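Local coordinates for protein putative oxidoreductase (PDB 3NX4) that binds NADP and probably acts as an NADPH-dependent acryloyl-CoA reductase of the medium-chain dehydrogenase/reductase superfamily, at residues T130-L133 and C134-L138; A225-L228 and A229-Y233; T251-P254 and F255-R258; A273-A276 and E277-R281. All blocks are in the same frame, centred on the assembly; numbering follows the deposited sequence. Where two conformers were deposited one is given.

How the contacts relate
All four contacts are helix turns or a helix end, in two touching pairs. Contacts 1 and 4 lie on adjoining helices, centres about 11 Å apart, and M132 CG comes to 3.6 Å from A278 O. Contacts 2 and 3 have centres about 9 Å apart, with A229 O 3.0 Å from R258 NH1. The pairs do not touch: contacts 1 and 2 come to about 7 Å between nearest atoms, and contacts 3 and 4 are about 32 Å apart between centres. Contact 1 touches the nicotinamide through T130, whereas the R275 side chain of contact 4 is about 9 Å from the bound NADP. Contact 3 reaches, through I256, an NADP not bound to its own chain.

Contact 1 (T130-L133 and C134-L138); sequences TAML and CVMAL. With NAP (NADP nicotinamide-adenine-dinucleotide phosphate), chain C.
T130, tied to C134 by the bond from C134 N to T130 O (2.9 Å), is also the residue of this turn that meets the coenzyme. Its OG1 lies 3.1 Å from C4N of the nicotinamide, the carbon that carries the transferable hydride in NADPH, and its methyl CG2 is 3.9 Å from the same C4N. The hydroxyl stands beside its own backbone N (chi1 -58°) and donates to T126 O in the preceding turn, which fixes its rotation next to the ring. Behind this first shell the helix continues with bonds from V135 N, M136 N and A137 N to the carbonyls of A131, M132 and L133. Selenomethionine M132 leaves the backbone pointing away, then bends at both later torsions, and its CE returns to 3.8 Å from M136 CG and 4.0 Å from V135 CG1. The M132 and M136 chains cross at about a right angle. This part of helix 118-140 is buried between its neighbours: A131 rests on V159, T162 and A163 of helix 158-169, M132 and M136 pack on helix 272-285, and C134 and A137 lie against A238 of strand 235-239.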
# COMPACT_ATOMS: atom_id res chain seq x y z
N THR A 130 17.02 6.67 -0.25
CA THR A 130 15.77 6.07 0.21
C THR A 130 14.72 7.11 0.68
O THR A 130 13.54 6.99 0.37
CB THR A 130 16.06 5.07 1.34
OG1 THR A 130 16.97 4.07 0.86
CG2 THR A 130 14.77 4.39 1.81
N ALA A 131 15.14 8.09 1.46
CA ALA A 131 14.20 9.12 1.90
C ALA A 131 13.59 9.81 0.69
O ALA A 131 12.39 10.12 0.67
CB ALA A 131 14.90 10.15 2.76
N MSE A 132 14.43 10.04 -0.33
CA MSE A 132 13.96 10.70 -1.54
C MSE A 132 12.93 9.82 -2.26
O MSE A 132 11.89 10.30 -2.70
CB MSE A 132 15.13 11.04 -2.47
CG MSE A 132 14.72 11.94 -3.63
SE MSE A 132 14.25 13.77 -3.08
CE MSE A 132 12.51 13.74 -3.66
N LEU A 133 13.22 8.52 -2.39
CA LEU A 133 12.24 7.61 -2.96
C LEU A 133 10.92 7.62 -2.18
O LEU A 133 9.85 7.48 -2.78
CB LEU A 133 12.79 6.19 -3.05
CG LEU A 133 13.98 6.02 -3.99
CD1 LEU A 133 14.59 4.64 -3.82
CD2 LEU A 133 13.58 6.26 -5.45
N CYS A 134 10.98 7.78 -0.85
CA CYS A 134 9.77 7.80 -0.03
C CYS A 134 8.97 9.06 -0.27
O CYS A 134 7.76 9.03 -0.41
CB CYS A 134 10.10 7.70 1.46
SG CYS A 134 10.71 6.09 1.97
N VAL A 135 9.66 10.19 -0.34
CA VAL A 135 9.00 11.44 -0.67
C VAL A 135 8.33 11.35 -2.06
O VAL A 135 7.21 11.81 -2.26
CB VAL A 135 10.01 12.60 -0.62
CG1 VAL A 135 9.41 13.86 -1.21
CG2 VAL A 135 10.46 12.83 0.85
N MSE A 136 9.02 10.73 -3.01
CA MSE A 136 8.45 10.60 -4.35
C MSE A 136 7.19 9.71 -4.37
O MSE A 136 6.25 9.96 -5.13
CB MSE A 136 9.52 10.09 -5.32
CG MSE A 136 10.55 11.17 -5.66
SE MSE A 136 12.14 10.45 -6.58
CE MSE A 136 11.30 9.69 -8.14
N ALA A 137 7.17 8.70 -3.51
CA ALA A 137 5.99 7.85 -3.33
C ALA A 137 4.79 8.65 -2.82
O ALA A 137 3.67 8.48 -3.30
CB ALA A 137 6.31 6.69 -2.40
N LEU A 138 5.02 9.51 -1.83
CA LEU A 138 3.94 10.36 -1.34
C LEU A 138 3.42 11.25 -2.46
O LEU A 138 2.21 11.42 -2.62
CB LEU A 138 4.43 11.23 -0.17
CG LEU A 138 4.83 10.50 1.11
CD1 LEU A 138 5.12 11.51 2.23
CD2 LEU A 138 3.76 9.53 1.56
PA NAP C . 19.01 4.54 11.59
O1A NAP C . 19.86 5.70 11.28
O2A NAP C . 19.51 3.59 12.60
O5B NAP C . 17.53 5.02 11.95
C5B NAP C . 16.66 4.12 12.58
C4B NAP C . 15.90 4.95 13.60
O4B NAP C . 14.85 4.18 14.12
C3B NAP C . 16.77 5.36 14.79
O3B NAP C . 17.35 6.63 14.57
C2B NAP C . 15.78 5.41 15.94
O2B NAP C . 15.22 6.70 15.94
C1B NAP C . 14.70 4.43 15.51
N9A NAP C . 14.81 3.15 16.21
C8A NAP C . 15.95 2.40 16.41
N7A NAP C . 15.59 1.27 17.07
C5A NAP C . 14.26 1.29 17.28
C6A NAP C . 13.39 0.40 17.91
N6A NAP C . 13.84 -0.73 18.45
N1A NAP C . 12.05 0.70 17.97
C2A NAP C . 11.58 1.87 17.41
N3A NAP C . 12.44 2.75 16.80
C4A NAP C . 13.76 2.46 16.74
O3 NAP C . 18.76 3.68 10.25
PN NAP C . 18.65 4.18 8.73
O1N NAP C . 19.93 3.97 8.02
O2N NAP C . 18.05 5.53 8.77
O5D NAP C . 17.57 3.10 8.21
C5D NAP C . 16.28 3.11 8.78
C4D NAP C . 15.56 1.82 8.43
O4D NAP C . 15.35 1.79 7.04
C3D NAP C . 16.40 0.60 8.77
O3D NAP C . 15.55 -0.44 9.21
C2D NAP C . 17.03 0.21 7.45
O2D NAP C . 17.26 -1.18 7.37
C1D NAP C . 15.93 0.62 6.49
N1N NAP C . 16.39 0.92 5.13
C2N NAP C . 15.90 0.16 4.11
C3N NAP C . 16.28 0.39 2.79
C7N NAP C . 15.35 -0.10 1.71
O7N NAP C . 15.86 -0.51 0.47
N7N NAP C . 14.05 -0.12 1.97
C4N NAP C . 17.17 1.43 2.52
C5N NAP C . 17.67 2.21 3.57
C6N NAP C . 17.26 1.95 4.88
P2B NAP C . 14.80 7.42 17.33
O1X NAP C . 14.57 8.87 17.02
O2X NAP C . 13.53 6.80 17.86
O3X NAP C . 15.93 7.24 18.30

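Contact 2 (A225-L228 and A229-Y233); sequences AKVL and AQMNY
L228 O is gripped by two groups as the helix gives way to a strand: water 1 donates to it at 2.9 Å, and M231 N makes a weak bond to it at 3.4 Å. The same water donates to M231 O at 2.9 Å, so it bridges two carbonyls of the departing chain. One residue earlier, Q230 N bonds to V227 O at 3.0 Å but sits above the carbonyl plane, 67° out of it, as happens when the last turn tightens to an i to i+3 step. The bond from A229 N to A225 O (3.2 Å) keeps the ordinary helical i to i+4 spacing.

Selenomethionine M231 folds back over this end. Its CG lies 3.2 Å from V227 O, and the bend at its second torsion brings SE to 3.8 Å from V227 CG1. Across the other side, K226 extends with CG anti to its backbone N (chi1 -173°), and its CE passes Q230 NE2 at 3.6 Å as the two chains cross obliquely. Both polar ends are held elsewhere: K226 NZ donates to E200 O and E203 O, and Q230 OE1 accepts from W212 NE1.

Helix 221-229 here completes a beta-alpha-beta crossover between the adjacent parallel strands 212-217 and 235-239 of the Rossmann sheet. V227 and M231 pack on A215 of the first of these strands, while L228 and M231 pack on V237 of the second.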
# COMPACT_ATOMS: atom_id res chain seq x y z
N ALA A 225 2.13 -0.07 12.53
CA ALA A 225 0.74 -0.49 12.68
C ALA A 225 -0.12 0.66 13.19
O ALA A 225 -1.23 0.86 12.71
CB ALA A 225 0.64 -1.69 13.59
N LYS A 226 0.38 1.42 14.16
CA LYS A 226 -0.41 2.51 14.71
C LYS A 226 -0.49 3.70 13.76
O LYS A 226 -1.53 4.34 13.63
CB LYS A 226 0.13 2.97 16.07
CG LYS A 226 -0.81 3.99 16.72
CD LYS A 226 -0.77 3.91 18.24
CE LYS A 226 -1.68 4.97 18.84
NZ LYS A 226 -1.42 5.14 20.28
N VAL A 227 0.63 4.00 13.10
CA VAL A 227 0.61 5.01 12.04
C VAL A 227 -0.45 4.67 10.99
O VAL A 227 -1.22 5.55 10.58
CB VAL A 227 2.00 5.19 11.41
CG1 VAL A 227 1.92 6.02 10.12
CG2 VAL A 227 2.95 5.88 12.43
N LEU A 228 -0.52 3.42 10.56
CA LEU A 228 -1.58 3.01 9.63
C LEU A 228 -2.97 3.30 10.19
O LEU A 228 -3.84 3.75 9.45
CB LEU A 228 -1.47 1.54 9.25
CG LEU A 228 -0.32 1.18 8.32
CD1 LEU A 228 -0.09 -0.32 8.35
CD2 LEU A 228 -0.60 1.67 6.91
N ALA A 229 -3.18 3.04 11.48
CA ALA A 229 -4.49 3.27 12.12
C ALA A 229 -4.86 4.75 12.25
O ALA A 229 -6.03 5.10 12.47
CB ALA A 229 -4.54 2.58 13.51
N GLN A 230 -3.85 5.61 12.09
CA GLN A 230 -3.99 7.06 12.23
C GLN A 230 -4.02 7.83 10.91
O GLN A 230 -4.01 9.07 10.90
CB GLN A 230 -2.81 7.61 13.05
CG GLN A 230 -2.82 7.21 14.53
CD GLN A 230 -1.55 7.63 15.26
OE1 GLN A 230 -0.51 7.83 14.65
NE2 GLN A 230 -1.64 7.76 16.59
N MSE A 231 -4.00 7.12 9.78
CA MSE A 231 -3.97 7.80 8.48
C MSE A 231 -5.30 8.45 8.13
O MSE A 231 -6.38 7.88 8.36
CB MSE A 231 -3.57 6.82 7.36
CG MSE A 231 -2.21 6.16 7.55
SE MSE A 231 -0.74 7.45 7.80
CE MSE A 231 -0.96 8.54 6.20
N ASN A 232 -5.22 9.65 7.55
CA ASN A 232 -6.40 10.27 6.97
C ASN A 232 -6.98 9.36 5.87
O ASN A 232 -6.25 8.58 5.26
CB ASN A 232 -6.05 11.60 6.30
CG ASN A 232 -5.69 12.70 7.29
OD1 ASN A 232 -5.91 12.57 8.50
ND2 ASN A 232 -5.17 13.79 6.77
N TYR A 233 -8.27 9.47 5.63
CA TYR A 233 -8.86 8.83 4.46
C TYR A 233 -8.06 9.17 3.18
O TYR A 233 -7.79 10.35 2.91
CB TYR A 233 -10.31 9.26 4.32
CG TYR A 233 -11.05 8.49 3.28
CD1 TYR A 233 -10.95 8.85 1.93
CD2 TYR A 233 -11.85 7.41 3.62
CE1 TYR A 233 -11.63 8.13 0.95
CE2 TYR A 233 -12.55 6.69 2.65
CZ TYR A 233 -12.43 7.06 1.32
OH TYR A 233 -13.11 6.36 0.35
O HOH W 1 -6.42 5.08 9.03

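Contact 3 (T251-P254 and F255-R258)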
# COMPACT_ATOMS: atom_id res chain seq x y z
N THR A 251 -4.30 -4.54 10.64
CA THR A 251 -5.59 -5.04 10.19
C THR A 251 -5.89 -4.43 8.84
O THR A 251 -5.25 -3.46 8.42
CB THR A 251 -6.72 -4.68 11.16
OG1 THR A 251 -7.08 -3.30 11.00
CG2 THR A 251 -6.32 -4.95 12.60
N VAL A 252 -6.84 -5.01 8.13
CA VAL A 252 -7.22 -4.51 6.83
C VAL A 252 -8.05 -3.23 6.93
O VAL A 252 -8.34 -2.60 5.92
CB VAL A 252 -8.03 -5.56 6.04
CG1 VAL A 252 -7.22 -6.82 5.86
CG2 VAL A 252 -9.33 -5.85 6.74
N MSE A 253 -8.47 -2.87 8.14
CA MSE A 253 -9.41 -1.75 8.31
C MSE A 253 -8.97 -0.39 7.72
O MSE A 253 -9.78 0.28 7.07
CB MSE A 253 -9.85 -1.60 9.77
CG MSE A 253 -10.45 -2.86 10.36
SE MSE A 253 -11.98 -3.49 9.29
CE MSE A 253 -13.42 -2.86 10.44
N PRO A 254 -7.71 0.03 7.94
CA PRO A 254 -7.35 1.32 7.34
C PRO A 254 -7.42 1.25 5.82
O PRO A 254 -7.71 2.23 5.14
CB PRO A 254 -5.89 1.53 7.79
CG PRO A 254 -5.75 0.70 9.04
CD PRO A 254 -6.65 -0.50 8.82
N PHE A 255 -7.15 0.07 5.28
CA PHE A 255 -7.14 -0.11 3.84
C PHE A 255 -8.54 -0.11 3.26
O PHE A 255 -8.82 0.62 2.31
CB PHE A 255 -6.37 -1.37 3.48
CG PHE A 255 -4.98 -1.36 4.01
CD1 PHE A 255 -3.97 -0.69 3.33
CD2 PHE A 255 -4.68 -1.96 5.22
CE1 PHE A 255 -2.67 -0.64 3.83
CE2 PHE A 255 -3.39 -1.92 5.73
CZ PHE A 255 -2.38 -1.26 5.04
N ILE A 256 -9.43 -0.90 3.85
CA ILE A 256 -10.73 -1.11 3.23
C ILE A 256 -11.79 -0.12 3.69
O ILE A 256 -12.84 -0.00 3.06
CB ILE A 256 -11.24 -2.55 3.43
CG1 ILE A 256 -11.72 -2.75 4.87
CG2 ILE A 256 -10.14 -3.54 3.06
CD1 ILE A 256 -12.37 -4.12 5.11
N LEU A 257 -11.53 0.58 4.79
CA LEU A 257 -12.47 1.58 5.30
C LEU A 257 -11.96 3.00 5.03
O LEU A 257 -12.74 3.94 4.95
CB LEU A 257 -12.71 1.39 6.81
CG LEU A 257 -13.45 0.13 7.25
CD1 LEU A 257 -13.67 0.11 8.75
CD2 LEU A 257 -14.77 0.04 6.52
N ARG A 258 -10.66 3.15 4.87
CA ARG A 258 -10.10 4.48 4.68
C ARG A 258 -9.27 4.65 3.42
O ARG A 258 -8.65 5.70 3.23
CB ARG A 258 -9.29 4.90 5.91
CG ARG A 258 -10.17 5.22 7.13
CD ARG A 258 -9.32 5.80 8.27
NE ARG A 258 -10.15 6.10 9.44
CZ ARG A 258 -9.68 6.26 10.67
NH1 ARG A 258 -8.37 6.16 10.91
NH2 ARG A 258 -10.52 6.54 11.67
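T251 meets F255 through its backbone: T251 O lies at the edge of the phenyl ring, in its plane, 3.6 Å from CD2. Its hydroxyl works on the helix start, accepting from M253 N at 3.2 Å in a capping bond. V252 O takes two donors, a straight bond from I256 N at 2.9 Å, nearly along the C=O axis, and a weak one from F255 N. Its CG2 touches I256 CD1 at 3.9 Å. The isoleucine holds CG1 between its backbone N and carbonyl carbon (chi1 75°), which turns CD1 toward the valine. M253 O accepts from L257 N at 2.9 Å, and the two side chains run side by side. Selenomethionine M253 is poorly ordered, so its close approach to L257 is doubtful. P254 has no N-H to give, which suits the first turn of a helix, and its carbonyl receives a weak bond from R258 N and a backbone bond from V260. This short helix presents an apolar surface to the second subunit, V252 on L224, F255 on L262 and I256 on C240 of that chain. I256 also touches an NADP not bound to its own chain, consistent with a coenzyme site bordered by the dimer interface.

Contact 4 (A273-A276 and E277-R281)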
# COMPACT_ATOMS: atom_id res chain seq x y z
N ALA A 273 16.12 4.84 -14.44
CA ALA A 273 15.39 6.08 -14.66
C ALA A 273 14.93 6.71 -13.34
O ALA A 273 15.11 7.90 -13.11
CB ALA A 273 14.19 5.87 -15.58
N ARG A 274 14.32 5.91 -12.47
CA ARG A 274 13.84 6.44 -11.20
C ARG A 274 15.02 6.81 -10.30
O ARG A 274 14.98 7.80 -9.57
CB ARG A 274 12.92 5.46 -10.49
CG ARG A 274 12.21 6.08 -9.28
CD ARG A 274 11.01 5.24 -8.90
NE ARG A 274 10.14 5.84 -7.89
CZ ARG A 274 9.19 6.72 -8.14
NH1 ARG A 274 8.99 7.15 -9.39
NH2 ARG A 274 8.42 7.19 -7.16
N ARG A 275 16.07 5.99 -10.36
CA ARG A 275 17.26 6.21 -9.54
C ARG A 275 17.90 7.55 -9.92
O ARG A 275 18.24 8.36 -9.05
CB ARG A 275 18.22 5.04 -9.74
CG ARG A 275 19.56 5.17 -9.05
CD ARG A 275 20.42 3.93 -9.30
NE ARG A 275 19.79 2.67 -8.89
CZ ARG A 275 20.02 2.07 -7.72
NH1 ARG A 275 20.82 2.63 -6.83
NH2 ARG A 275 19.42 0.92 -7.43
N ALA A 276 18.04 7.80 -11.22
CA ALA A 276 18.59 9.06 -11.71
C ALA A 276 17.71 10.25 -11.31
O ALA A 276 18.22 11.30 -10.94
CB ALA A 276 18.77 9.02 -13.23
N GLU A 277 16.40 10.08 -11.37
CA GLU A 277 15.48 11.13 -10.96
C GLU A 277 15.68 11.48 -9.48
O GLU A 277 15.69 12.64 -9.08
CB GLU A 277 14.04 10.68 -11.21
CG GLU A 277 12.98 11.72 -10.97
CD GLU A 277 11.58 11.20 -11.27
OE1 GLU A 277 11.45 10.01 -11.65
OE2 GLU A 277 10.61 11.97 -11.12
N ALA A 278 15.83 10.45 -8.65
CA ALA A 278 15.96 10.67 -7.21
C ALA A 278 17.21 11.53 -6.94
O ALA A 278 17.15 12.51 -6.19
CB ALA A 278 16.03 9.35 -6.46
N TRP A 279 18.33 11.17 -7.56
CA TRP A 279 19.57 11.93 -7.35
C TRP A 279 19.41 13.38 -7.79
O TRP A 279 19.78 14.30 -7.08
CB TRP A 279 20.78 11.26 -8.03
CG TRP A 279 21.26 10.08 -7.25
CD1 TRP A 279 21.12 8.76 -7.59
CD2 TRP A 279 21.90 10.10 -5.96
NE1 TRP A 279 21.66 7.96 -6.60
CE2 TRP A 279 22.13 8.76 -5.59
CE3 TRP A 279 22.31 11.13 -5.09
CZ2 TRP A 279 22.76 8.41 -4.39
CZ3 TRP A 279 22.94 10.78 -3.89
CH2 TRP A 279 23.16 9.44 -3.55
N ALA A 280 18.84 13.59 -8.97
CA ALA A 280 18.56 14.94 -9.43
C ALA A 280 17.68 15.72 -8.44
O ALA A 280 17.92 16.89 -8.19
CB ALA A 280 17.91 14.90 -10.81
N ARG A 281 16.68 15.06 -7.86
CA ARG A 281 15.78 15.73 -6.90
C ARG A 281 16.52 16.08 -5.60
O ARG A 281 16.32 17.15 -5.03
CB ARG A 281 14.54 14.87 -6.59
CG ARG A 281 13.47 14.84 -7.71
CD ARG A 281 12.65 16.12 -7.78
NE ARG A 281 12.06 16.50 -6.49
CZ ARG A 281 10.88 16.07 -6.04
NH1 ARG A 281 10.15 15.25 -6.77
NH2 ARG A 281 10.43 16.47 -4.85
O HOH W 2 22.30 5.15 -6.65
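A regular alpha-helical turn links the two segments, with E277 N, A278 N, W279 N and A280 N bonding to the carbonyls of A273, R274, R275 and A276, the shortest being A278 N to R274 O at 2.9 Å. The side chains of R275 and W279 lie side by side and point the same way. R275 CG sits 4.2 Å from W279 CD1, and their flat groups are turned 31° from each other. Water 2 closes the far end, accepting from R275 NH1 at 2.9 Å and from W279 NE1 at 2.9 Å, in the plane of both groups and at their edges. W279 CD1 also comes to 3.3 Å from R275 O. Both side chains are fixed from outside the turn: R275 NE donates to T270 O, and the indole stacks with F129. R274, by contrast, stretches out from the helix to a salt bridge with D140 of helix 118-140. A273, A276, E277 and A280 are exposed, while R275, A278 and W279 are buried. W279 also packs on L84 and T86 of strand 82-86, so the helix links the Rossmann-type coenzyme domain with the GroES-like domain, the two-domain build of medium-chain dehydrogenases.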